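Local coordinates for DraIII (Deinococcus radiophilus, PDB 4L0K), which is a type II restriction endonuclease of the His-Me finger clan that cuts double-stranded DNA, probably by metal-dependent hydrolysis within a specific recognition sequence, at residues K21-L26 with V118-T123. Sequence-based numbering, arbitrary orientation.
Sequences KCQLPL and VARKLT
Two bends bring Q23 and R120 together: the glutamine chain folds at chi2 (-73°), so that OE1, rather than NE2, meets R120, and the arginine chain, with CA to CD extended, kinks at chi3. The side chains cross at about a right angle between CA atoms 9.9 Å apart, and a single hydrogen bond joins them, R120 NH1 to Q23 OE1 at 2.7 Å. An N-H...O angle of 163° makes it nearly straight. OE1 sits at the edge of the guanidinium, close to its plane, whereas NH1 is tilted off the amide plane; the planes stand 52° apart, and with OE1 at the edge this is an edge-on bond rather than a stack. The guanidinium has further partners: NH2 forms a salt bridge with D117 of the same helix, and from helix 137-147 Y142 OH bonds NH1 and F146 makes a cation-pi contact. Y142 OH bonds the Q23 backbone O too, bridging loop and arginine. A leucine in place of this glutamine would probably cost NH1 its amide acceptor and leave a buried polar edge less well satisfied. Next to C22 of the N-terminal cysteine cluster, the link thus ties this loop to helix 112-126 through a neutral acceptor, consistent with D117 supplying the charge balance while Q23 helps fix the guanidinium's orientation.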
loop_
_atom_site.group_PDB
_atom_site.type_symbol
_atom_site.label_atom_id
_atom_site.label_comp_id
_atom_site.label_asym_id
_atom_site.label_seq_id
_atom_site.Cartn_x
_atom_site.Cartn_y
_atom_site.Cartn_z
ATOM N N LYS A 21 7.526 2.358 33.189
ATOM C CA LYS A 21 6.771 2.022 34.392
ATOM C C LYS A 21 6.593 0.526 34.634
ATOM O O LYS A 21 6.489 -0.255 33.694
ATOM C CB LYS A 21 5.411 2.727 34.395
ATOM C CG LYS A 21 5.468 4.218 34.056
ATOM C CD LYS A 21 4.067 4.824 34.140
ATOM C CE LYS A 21 3.914 6.080 33.279
ATOM N NZ LYS A 21 2.481 6.538 33.221
ATOM N N CYS A 22 6.569 0.150 35.910
ATOM C CA CYS A 22 6.289 -1.216 36.362
ATOM C C CYS A 22 4.881 -1.610 35.892
ATOM O O CYS A 22 3.928 -0.855 36.085
ATOM C CB CYS A 22 6.376 -1.235 37.900
ATOM S SG CYS A 22 6.424 -2.792 38.856
ATOM N N GLN A 23 4.738 -2.775 35.270
ATOM C CA GLN A 23 3.404 -3.207 34.873
ATOM C C GLN A 23 2.950 -4.455 35.642
ATOM O O GLN A 23 1.923 -5.057 35.316
ATOM C CB GLN A 23 3.316 -3.395 33.347
ATOM C CG GLN A 23 3.721 -2.146 32.539
ATOM C CD GLN A 23 2.677 -1.042 32.589
ATOM O OE1 GLN A 23 1.489 -1.309 32.746
ATOM N NE2 GLN A 23 3.116 0.202 32.454
ATOM N N LEU A 24 3.726 -4.833 36.660
ATOM C CA LEU A 24 3.328 -5.879 37.609
ATOM C C LEU A 24 2.212 -5.343 38.492
ATOM O O LEU A 24 2.076 -4.120 38.633
ATOM C CB LEU A 24 4.512 -6.292 38.491
ATOM C CG LEU A 24 5.349 -7.500 38.071
ATOM C CD1 LEU A 24 4.482 -8.664 37.536
ATOM C CD2 LEU A 24 6.394 -7.090 37.062
ATOM N N PRO A 25 1.396 -6.241 39.074
ATOM C CA PRO A 25 0.367 -5.816 40.039
ATOM C C PRO A 25 0.979 -5.051 41.220
ATOM O O PRO A 25 2.100 -5.369 41.613
ATOM C CB PRO A 25 -0.227 -7.146 40.524
ATOM C CG PRO A 25 -0.000 -8.087 39.390
ATOM C CD PRO A 25 1.340 -7.691 38.822
ATOM N N LEU A 26 0.252 -4.073 41.759
ATOM C CA LEU A 26 0.724 -3.225 42.860
ATOM C C LEU A 26 1.377 -4.004 44.012
ATOM O O LEU A 26 2.392 -3.567 44.560
ATOM C CB LEU A 26 -0.432 -2.353 43.379
ATOM C CG LEU A 26 -0.161 -1.214 44.375
ATOM C CD1 LEU A 26 0.896 -0.230 43.861
ATOM C CD2 LEU A 26 -1.465 -0.491 44.685
ATOM N N VAL A 118 -1.702 -1.385 24.288
ATOM C CA VAL A 118 -1.595 -2.060 22.996
ATOM C C VAL A 118 -0.710 -3.311 23.081
ATOM O O VAL A 118 -1.115 -4.389 22.616
ATOM C CB VAL A 118 -1.065 -1.092 21.900
ATOM C CG1 VAL A 118 -0.520 -1.860 20.685
ATOM C CG2 VAL A 118 -2.158 -0.072 21.492
ATOM N N ALA A 119 0.486 -3.172 23.672
ATOM C CA ALA A 119 1.332 -4.345 23.931
ATOM C C ALA A 119 0.571 -5.467 24.676
ATOM O O ALA A 119 0.679 -6.664 24.330
ATOM C CB ALA A 119 2.591 -3.946 24.696
ATOM N N ARG A 120 -0.206 -5.079 25.686
ATOM C CA ARG A 120 -0.933 -6.086 26.468
ATOM C C ARG A 120 -2.000 -6.795 25.615
ATOM O O ARG A 120 -2.157 -8.021 25.667
ATOM C CB ARG A 120 -1.570 -5.459 27.709
ATOM C CG ARG A 120 -0.827 -5.709 29.017
ATOM C CD ARG A 120 -1.614 -5.134 30.201
ATOM N NE ARG A 120 -1.807 -3.694 30.057
ATOM C CZ ARG A 120 -1.143 -2.777 30.754
ATOM N NH1 ARG A 120 -0.245 -3.147 31.665
ATOM N NH2 ARG A 120 -1.380 -1.490 30.547
ATOM N N LYS A 121 -2.707 -6.008 24.812
ATOM C CA LYS A 121 -3.788 -6.520 23.982
ATOM C C LYS A 121 -3.254 -7.526 22.992
ATOM O O LYS A 121 -3.799 -8.608 22.834
ATOM C CB LYS A 121 -4.455 -5.377 23.224
ATOM C CG LYS A 121 -5.510 -5.847 22.240
ATOM C CD LYS A 121 -6.681 -6.539 22.937
ATOM C CE LYS A 121 -7.720 -6.983 21.922
ATOM N NZ LYS A 121 -8.239 -5.835 21.116
ATOM N N LEU A 122 -2.172 -7.143 22.333
ATOM C CA LEU A 122 -1.544 -7.951 21.309
ATOM C C LEU A 122 -0.984 -9.255 21.878
ATOM O O LEU A 122 -1.029 -10.294 21.206
ATOM C CB LEU A 122 -0.437 -7.130 20.643
ATOM C CG LEU A 122 -0.711 -6.518 19.274
ATOM C CD1 LEU A 122 -2.193 -6.455 18.930
ATOM C CD2 LEU A 122 -0.073 -5.154 19.163
ATOM N N THR A 123 -0.454 -9.211 23.103
ATOM C CA THR A 123 -0.031 -10.453 23.766
ATOM C C THR A 123 -1.228 -11.376 24.045
ATOM O O THR A 123 -1.165 -12.622 23.891
ATOM C CB THR A 123 0.694 -10.170 25.104
ATOM O OG1 THR A 123 1.701 -9.173 24.900
ATOM C CG2 THR A 123 1.333 -11.443 25.640
#